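Local coordinates for protein PHOX (Pseudomonas fluorescens, PDB 4A9V) that hydrolyses phosphate monoesters as an alkaline phosphatase, using a complex iron-calcium cofactor held in a beta-propeller, at residues L149-P154 / K263-G268; A156-M161 / V367-R372. All blocks are in the same frame, centred on the assembly; numbering follows the deposited sequence. Where two conformers were deposited one is given.

Overall arrangement
Following the chain from the N terminus, strand 148-152 is the first of the contacting segments and takes part in interaction 1, pairing in parallel with strand 262-264 and closing a loop of just over a hundred residues. The chain then turns into 156-161, which reaches much further ahead, to the end of helix 364-369 in interaction 2. Because 263-268 is met before 367-372, the two closures cross instead of nesting. Their centres lie about 9 Å apart and they touch directly: Leu368 packs against Pro154, Thr265 and Ala266, and Ala156 against Ile151. Together they tie a mixed sheet of the propeller, and the loop leaving its strand 148-152, to the helical segment 364-377.

Interaction 1: residues L149-P154 / K263-G268. With EDO (1,2-ethanediol), chain P; EDO (1,2-ethanediol), chain M.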
ATOM      1  N   LEU A 149     -18.178  -3.915  -9.308  1.00  8.45           N
ATOM      2  CA  LEU A 149     -17.889  -2.590  -8.766  1.00  8.67           C
ATOM      3  C   LEU A 149     -18.409  -1.505  -9.704  1.00  8.44           C
ATOM      4  O   LEU A 149     -18.701  -1.755 -10.869  1.00 10.01           O
ATOM      5  CB  LEU A 149     -16.375  -2.398  -8.577  1.00  9.45           C
ATOM      6  CG  LEU A 149     -15.748  -2.820  -7.254  1.00 14.28           C
ATOM      7  CD1 LEU A 149     -16.056  -4.239  -6.825  1.00 17.16           C
ATOM      8  CD2 LEU A 149     -14.246  -2.602  -7.264  1.00 15.76           C
ATOM      9  N   ARG A 150     -18.489  -0.294  -9.168  1.00  8.67           N
ATOM     10  CA  ARG A 150     -18.934   0.876  -9.916  0.50  9.42           C
ATOM     11  C   ARG A 150     -17.739   1.776 -10.194  1.00  8.16           C
ATOM     12  O   ARG A 150     -16.804   1.839  -9.396  1.00  9.45           O
ATOM     13  CB  ARG A 150     -19.977   1.656  -9.099  0.50 14.06           C
ATOM     14  CG  ARG A 150     -20.242   3.070  -9.603  0.50 23.52           C
ATOM     15  CD  ARG A 150     -21.369   3.742  -8.828  0.50 48.90           C
ATOM     16  NE  ARG A 150     -21.420   5.184  -9.058  0.50 53.19           N
ATOM     17  CZ  ARG A 150     -21.260   6.099  -8.105  0.50 81.64           C
ATOM     18  NH1 ARG A 150     -21.034   5.726  -6.853  0.50 79.47           N
ATOM     19  NH2 ARG A 150     -21.477   7.383  -8.374  0.50 68.62           N
ATOM     20  N   ILE A 151     -17.816   2.538 -11.279  1.00  8.68           N
ATOM     21  CA  ILE A 151     -16.837   3.583 -11.580  1.00  8.32           C
ATOM     22  C   ILE A 151     -17.512   4.944 -11.474  1.00  8.91           C
ATOM     23  O   ILE A 151     -18.606   5.124 -12.012  1.00  9.87           O
ATOM     24  CB  ILE A 151     -16.278   3.443 -13.009  1.00  9.54           C
ATOM     25  CG1 ILE A 151     -15.776   2.023 -13.267  1.00 10.66           C
ATOM     26  CG2 ILE A 151     -15.164   4.448 -13.241  1.00 10.58           C
ATOM     27  CD1 ILE A 151     -15.379   1.781 -14.709  1.00 13.52           C
ATOM     28  N   SER A 152     -16.906   5.865 -10.733  1.00  7.79           N
ATOM     29  CA  SER A 152     -17.451   7.208 -10.600  0.50  8.42           C
ATOM     30  C   SER A 152     -16.372   8.255 -10.848  1.00  7.77           C
ATOM     31  O   SER A 152     -15.203   7.928 -11.071  1.00  9.02           O
ATOM     32  CB  SER A 152     -18.087   7.401  -9.220  0.50  7.19           C
ATOM     33  OG  SER A 152     -18.995   8.494  -9.228  0.50  7.07           O
ATOM     34  N   GLY A 153     -16.771   9.522 -10.832  1.00  8.89           N
ATOM     35  CA  GLY A 153     -15.843  10.626 -11.060  1.00  9.34           C
ATOM     36  C   GLY A 153     -15.748  10.955 -12.541  1.00  7.94           C
ATOM     37  O   GLY A 153     -16.482  10.401 -13.364  1.00  9.74           O
ATOM     38  N   PRO A 154     -14.829  11.855 -12.896  1.00  8.82           N
ATOM     39  CA  PRO A 154     -14.879  12.440 -14.230  1.00  9.82           C
ATOM     40  C   PRO A 154     -14.657  11.444 -15.363  1.00 10.17           C
ATOM     41  O   PRO A 154     -15.059  11.713 -16.492  1.00 12.11           O
ATOM     42  CB  PRO A 154     -13.761  13.478 -14.194  1.00 12.44           C
ATOM     43  CG  PRO A 154     -13.707  13.891 -12.762  1.00 11.97           C
ATOM     44  CD  PRO A 154     -13.958  12.623 -11.990  1.00  9.64           C
ATOM     45  N   LYS A 263     -14.842   2.933  -7.733  1.00  6.56           N
ATOM     46  CA  LYS A 263     -13.550   3.429  -8.205  1.00  6.77           C
ATOM     47  C   LYS A 263     -13.619   4.936  -8.400  1.00  6.71           C
ATOM     48  O   LYS A 263     -14.451   5.441  -9.156  1.00  8.08           O
ATOM     49  CB  LYS A 263     -13.139   2.725  -9.494  1.00  7.21           C
ATOM     50  CG  LYS A 263     -13.160   1.207  -9.363  1.00  7.57           C
ATOM     51  CD  LYS A 263     -12.057   0.513 -10.147  1.00  7.94           C
ATOM     52  CE  LYS A 263     -12.113  -0.988  -9.924  1.00  7.30           C
ATOM     53  NZ  LYS A 263     -10.979  -1.715 -10.561  1.00  8.12           N
ATOM     54  N   ARG A 264     -12.765   5.656  -7.681  1.00  6.23           N
ATOM     55  CA  ARG A 264     -12.847   7.110  -7.594  1.00  6.60           C
ATOM     56  C   ARG A 264     -11.865   7.738  -8.592  1.00  6.54           C
ATOM     57  O   ARG A 264     -10.707   8.006  -8.270  1.00  6.73           O
ATOM     58  CB  ARG A 264     -12.551   7.569  -6.164  1.00  7.06           C
ATOM     59  CG  ARG A 264     -13.584   7.095  -5.154  1.00  7.07           C
ATOM     60  CD  ARG A 264     -14.955   7.705  -5.411  1.00  8.07           C
ATOM     61  NE  ARG A 264     -15.919   7.335  -4.380  1.00  7.89           N
ATOM     62  CZ  ARG A 264     -17.215   7.620  -4.427  1.00  8.78           C
ATOM     63  NH1 ARG A 264     -17.706   8.344  -5.424  1.00 10.02           N
ATOM     64  NH2 ARG A 264     -18.017   7.188  -3.472  1.00  9.87           N
ATOM     65  N   THR A 265     -12.326   7.960  -9.819  1.00  6.26           N
ATOM     66  CA  THR A 265     -11.426   8.368 -10.888  1.00  6.68           C
ATOM     67  C   THR A 265     -10.843   9.777 -10.719  1.00  6.97           C
ATOM     68  O   THR A 265      -9.811  10.079 -11.318  1.00  7.22           O
ATOM     69  CB  THR A 265     -12.037   8.200 -12.295  1.00  7.97           C
ATOM     70  OG1 THR A 265     -13.157   9.081 -12.465  1.00  8.02           O
ATOM     71  CG2 THR A 265     -12.455   6.754 -12.539  1.00  7.96           C
ATOM     72  N   ALA A 266     -11.457  10.627  -9.896  1.00  6.81           N
ATOM     73  CA  ALA A 266     -10.890  11.951  -9.652  1.00  7.10           C
ATOM     74  C   ALA A 266      -9.512  11.887  -8.999  1.00  7.16           C
ATOM     75  O   ALA A 266      -8.763  12.858  -9.047  1.00  7.72           O
ATOM     76  CB  ALA A 266     -11.828  12.806  -8.814  1.00  7.59           C
ATOM     77  N   LEU A 267      -9.184  10.763  -8.367  1.00  6.56           N
ATOM     78  CA  LEU A 267      -7.901  10.612  -7.683  1.00  6.66           C
ATOM     79  C   LEU A 267      -6.804  10.076  -8.608  1.00  6.81           C
ATOM     80  O   LEU A 267      -5.647   9.978  -8.200  1.00  7.76           O
ATOM     81  CB  LEU A 267      -8.048   9.722  -6.440  1.00  7.00           C
ATOM     82  CG  LEU A 267      -8.560  10.411  -5.171  1.00  6.91           C
ATOM     83  CD1 LEU A 267      -9.940  11.038  -5.353  1.00  7.77           C
ATOM     84  CD2 LEU A 267      -8.573   9.424  -4.011  1.00  8.14           C
ATOM     85  N   GLY A 268      -7.136   9.854  -9.880  1.00  6.41           N
ATOM     86  CA  GLY A 268      -6.129   9.543 -10.890  1.00  6.74           C
ATOM     87  C   GLY A 268      -5.797   8.063 -10.997  1.00  6.55           C
ATOM     88  O   GLY A 268      -6.025   7.296 -10.054  1.00  6.68           O
TER
HETATM   89  C1  EDO P 910     -19.526  10.324 -11.367  1.00 83.48           C
HETATM   90  O1  EDO P 910     -19.690  10.482 -12.839  1.00135.86           O
HETATM   91  C2  EDO P 910     -18.738  11.516 -10.818  1.00 28.81           C
HETATM   92  O2  EDO P 910     -19.539  12.707 -10.823  1.00 28.51           O
HETATM   93  C1  EDO M 907     -18.340   3.525  -0.505  1.00 41.06           C
HETATM   94  O1  EDO M 907     -19.074   4.155   0.551  1.00 65.33           O
HETATM   95  C2  EDO M 907     -18.103   4.537  -1.621  1.00 30.17           C
HETATM   96  O2  EDO M 907     -18.874   5.715  -1.354  1.00112.73           O
HETATM   97  O   HOH W   1     -20.560   8.666  -5.353  1.00 22.55           O
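Ile151 and Ser152 run alongside Lys263 and Arg264 as the parallel strand pair within a mixed sheet of the PhoX beta-propeller. The backbones are joined by nearly straight bonds, Lys263 N to Arg150 O at 2.8 Å and Ser152 N to Lys263 O at 2.9 Å. Packing is tightest just beyond, at Thr265. Thr265 N reaches Ser152 O at 3.1 Å, tilted 35° from the carbonyl plane, and Thr265 OG1 reaches the same oxygen at 2.7 Å, gripping the carbonyl twice. With OG1 lodged between the backbone N and carbonyl carbon (chi1 65°), Thr265 CG2 is turned onto Ile151 CG2, 3.6 Å away. OG1 also bonds to Ala155 N. A valine in its place would probably leave Ser152 O with a single bond from this residue and Ala155 N without its partner. Gly153 passes so close that any side chain there would collide with OG1.

On the face of Ile151, the Lys263 and Leu149 side chains cross at about a right angle, meeting through CE and CD2, while Lys263 NZ continues to a salt bridge with Glu193. The face of Ser152 and Arg264 is polar and wetter, carrying a water, an ethanediol at the edge of the Arg264 guanidinium, and the partly exposed Arg150. Asp320 forms a salt bridge with Arg264 NH1 and, in the conformer described, accepts a hydrogen bond from Ser152 OG; Glu251 holds Arg264 NE. Arg150 NH1, in one of two conformers, lies 4.5 Å from Arg264 NH1. The water accepts from Arg264 NH1 at 2.9 Å and, weakly and tentatively, from Arg150 NH1 at 3.3 Å.

Interaction 2: residues A156-M161 / V367-R372; sequences AGHELM and VLIHAR
The 3-10 turn 159-161, in the loop between strands 148-152 and 171-173, leans on the last turn of helix 364-369, where Leu160 and Met161 close around Ile369. This is a peripheral packing contact of the propeller, away from the metal sites, and it joins a loop leaving one sheet to a helix more than two hundred residues further on. Ile369 sends its CD1 into the turn. Leu160 CB lies 3.9 Å from Ile369 CD1, with Leu160 CD1 close by, the two side chains crossing obliquely. From another part of the turn comes Met161: its chain, folded back at chi2 (-69°) and chi3 (-83°), brings SD to 4.0 Å from Ile369 CD1 as the Met161 and Ile369 side chains run antiparallel alongside each other. Ile369 CD1 also approaches His158 ND1, at 4.3 Å.

Leu160 reaches further: its CD1 comes to 4.2 Å from His370 CE1, the two side chains crossing at about a right angle. His370 stands where helix 364-369 ends and is the N-cap residue of helix 371-377, so the leucine touches the junction between the two.

The turn is organised from within. His158 ND1 accepts the amide N of Leu160 at 3.0 Å, the N-H pointing almost straight at it although the donor is tilted 22° from the ring plane, while His158 O accepts Met161 N at 2.9 Å. On its other side the imidazole bonds through NE2 to Asp363, just before the helix. Asn244 and Arg245 take up the carbonyls of Leu160 and Met161, and Arg269 that of Ile369. No hydrogen bond passes between 156-161 and 367-372 themselves, which implies that these two segments meet through apolar packing, while the polar groups named here find partners within the turn or in neighbouring parts of the fold.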
ATOM      1  N   ALA A 156     -15.694   8.264 -15.379  1.00 10.45           N
ATOM      2  CA  ALA A 156     -16.805   7.326 -15.522  1.00 10.36           C
ATOM      3  C   ALA A 156     -17.547   7.590 -16.827  1.00 10.43           C
ATOM      4  O   ALA A 156     -17.851   8.735 -17.157  1.00 13.22           O
ATOM      5  CB  ALA A 156     -17.756   7.443 -14.346  1.00 12.24           C
ATOM      6  N   GLY A 157     -17.785   6.536 -17.597  1.00 11.46           N
ATOM      7  CA  GLY A 157     -18.547   6.653 -18.834  1.00 12.73           C
ATOM      8  C   GLY A 157     -17.744   7.132 -20.030  1.00 11.18           C
ATOM      9  O   GLY A 157     -18.292   7.291 -21.115  1.00 13.73           O
ATOM     10  N   HIS A 158     -16.448   7.355 -19.859  1.00 11.30           N
ATOM     11  CA  HIS A 158     -15.614   7.805 -20.971  1.00 10.92           C
ATOM     12  C   HIS A 158     -15.445   6.704 -21.984  1.00 11.02           C
ATOM     13  O   HIS A 158     -15.421   5.523 -21.632  1.00 10.61           O
ATOM     14  CB  HIS A 158     -14.250   8.253 -20.467  1.00 11.84           C
ATOM     15  CG  HIS A 158     -13.475   9.058 -21.473  1.00 11.69           C
ATOM     16  ND1 HIS A 158     -12.601   8.499 -22.330  1.00 12.35           N
ATOM     17  CD2 HIS A 158     -13.500  10.418 -21.763  1.00 13.78           C
ATOM     18  CE1 HIS A 158     -12.070   9.461 -23.111  1.00 12.34           C
ATOM     19  NE2 HIS A 158     -12.629  10.631 -22.766  1.00 14.04           N
ATOM     20  N   GLU A 159     -15.218   7.082 -23.238  1.00 11.48           N
ATOM     21  CA  GLU A 159     -14.920   6.112 -24.288  1.00 12.93           C
ATOM     22  C   GLU A 159     -13.795   5.143 -23.901  1.00 10.94           C
ATOM     23  O   GLU A 159     -13.879   3.948 -24.180  1.00 11.67           O
ATOM     24  CB  GLU A 159     -14.551   6.843 -25.576  1.00 16.68           C
ATOM     25  CG  GLU A 159     -15.751   7.368 -26.352  1.00 27.97           C
ATOM     26  CD  GLU A 159     -16.769   6.287 -26.674  1.00 53.04           C
ATOM     27  OE1 GLU A 159     -16.450   5.392 -27.485  1.00120.91           O
ATOM     28  OE2 GLU A 159     -17.941   6.449 -26.273  1.00 41.65           O
ATOM     29  N   LEU A 160     -12.749   5.652 -23.255  1.00 10.52           N
ATOM     30  CA  LEU A 160     -11.599   4.818 -22.891  1.00 10.05           C
ATOM     31  C   LEU A 160     -11.920   3.798 -21.798  1.00  9.67           C
ATOM     32  O   LEU A 160     -11.120   2.904 -21.524  1.00 10.17           O
ATOM     33  CB  LEU A 160     -10.436   5.687 -22.417  1.00 11.42           C
ATOM     34  CG  LEU A 160      -9.724   6.487 -23.505  1.00 13.61           C
ATOM     35  CD1 LEU A 160      -8.705   7.425 -22.881  1.00 17.01           C
ATOM     36  CD2 LEU A 160      -9.069   5.561 -24.516  1.00 18.82           C
ATOM     37  N   MET A 161     -13.077   3.954 -21.163  1.00  9.04           N
ATOM     38  CA  MET A 161     -13.483   3.092 -20.056  1.00  8.73           C
ATOM     39  C   MET A 161     -14.553   2.087 -20.473  1.00  9.63           C
ATOM     40  O   MET A 161     -15.058   1.343 -19.644  1.00 10.08           O
ATOM     41  CB  MET A 161     -13.999   3.933 -18.886  1.00  9.66           C
ATOM     42  CG  MET A 161     -12.997   4.954 -18.389  1.00  9.59           C
ATOM     43  SD  MET A 161     -11.558   4.225 -17.569  1.00  9.27           S
ATOM     44  CE  MET A 161     -12.221   3.990 -15.928  1.00  9.82           C
ATOM     45  N   VAL A 367      -6.870  13.122 -18.789  1.00  9.33           N
ATOM     46  CA  VAL A 367      -5.870  13.564 -17.828  1.00  9.11           C
ATOM     47  C   VAL A 367      -5.780  12.588 -16.657  1.00  9.24           C
ATOM     48  O   VAL A 367      -4.687  12.250 -16.203  1.00 10.21           O
ATOM     49  CB  VAL A 367      -6.167  14.995 -17.333  1.00  9.55           C
ATOM     50  CG1 VAL A 367      -5.177  15.408 -16.256  1.00 10.26           C
ATOM     51  CG2 VAL A 367      -6.131  15.975 -18.499  1.00 11.01           C
ATOM     52  N   LEU A 368      -6.928  12.135 -16.172  1.00  8.23           N
ATOM     53  CA  LEU A 368      -6.969  11.251 -15.010  1.00  7.91           C
ATOM     54  C   LEU A 368      -6.567   9.814 -15.363  1.00  7.39           C
ATOM     55  O   LEU A 368      -5.775   9.189 -14.656  1.00  7.47           O
ATOM     56  CB  LEU A 368      -8.368  11.279 -14.393  1.00  7.78           C
ATOM     57  CG  LEU A 368      -8.780  12.645 -13.838  1.00  9.16           C
ATOM     58  CD1 LEU A 368     -10.275  12.664 -13.568  1.00 10.89           C
ATOM     59  CD2 LEU A 368      -7.982  12.989 -12.595  1.00 10.00           C
ATOM     60  N   ILE A 369      -7.078   9.302 -16.478  1.00  7.58           N
ATOM     61  CA  ILE A 369      -6.749   7.953 -16.925  1.00  7.68           C
ATOM     62  C   ILE A 369      -5.248   7.851 -17.215  1.00  7.79           C
ATOM     63  O   ILE A 369      -4.623   6.822 -16.961  1.00  8.10           O
ATOM     64  CB  ILE A 369      -7.596   7.573 -18.159  1.00  7.94           C
ATOM     65  CG1 ILE A 369      -9.088   7.551 -17.805  1.00  8.87           C
ATOM     66  CG2 ILE A 369      -7.165   6.227 -18.721  1.00  8.65           C
ATOM     67  CD1 ILE A 369     -10.005   7.567 -19.011  1.00  9.71           C
ATOM     68  N   HIS A 370      -4.685   8.936 -17.743  1.00  7.58           N
ATOM     69  CA  HIS A 370      -3.271   9.010 -18.092  1.00  8.09           C
ATOM     70  C   HIS A 370      -2.548  10.008 -17.225  1.00  7.63           C
ATOM     71  O   HIS A 370      -1.674  10.746 -17.686  1.00  8.55           O
ATOM     72  CB  HIS A 370      -3.126   9.357 -19.567  1.00  8.86           C
ATOM     73  CG  HIS A 370      -3.683   8.301 -20.473  1.00  9.51           C
ATOM     74  ND1 HIS A 370      -4.134   8.562 -21.715  1.00 13.01           N
ATOM     75  CD2 HIS A 370      -3.815   6.929 -20.287  1.00 10.94           C
ATOM     76  CE1 HIS A 370      -4.549   7.416 -22.287  1.00 14.81           C
ATOM     77  NE2 HIS A 370      -4.362   6.420 -21.408  1.00 12.45           N
ATOM     78  N   ALA A 371      -2.794   9.934 -15.922  1.00  7.43           N
ATOM     79  CA  ALA A 371      -2.216  10.881 -14.980  1.00  7.69           C
ATOM     80  C   ALA A 371      -0.688  10.906 -15.041  1.00  7.46           C
ATOM     81  O   ALA A 371      -0.089  11.964 -14.884  1.00  8.27           O
ATOM     82  CB  ALA A 371      -2.692  10.577 -13.577  1.00  7.87           C
ATOM     83  N   ARG A 372      -0.051   9.753 -15.251  1.00  7.08           N
ATOM     84  CA  ARG A 372       1.406   9.725 -15.335  1.00  7.40           C
ATOM     85  C   ARG A 372       1.890  10.649 -16.450  1.00  7.51           C
ATOM     86  O   ARG A 372       2.904  11.335 -16.304  1.00  8.28           O
ATOM     87  CB  ARG A 372       1.902   8.305 -15.609  1.00  7.54           C
ATOM     88  CG  ARG A 372       1.875   7.378 -14.407  1.00  7.96           C
ATOM     89  CD  ARG A 372       2.515   6.040 -14.736  1.00  7.93           C
ATOM     90  NE  ARG A 372       2.727   5.249 -13.541  1.00  7.13           N
ATOM     91  CZ  ARG A 372       3.379   4.098 -13.513  1.00  7.10           C
ATOM     92  NH1 ARG A 372       3.802   3.526 -14.636  1.00  7.96           N
ATOM     93  NH2 ARG A 372       3.640   3.537 -12.347  1.00  7.26           N
TER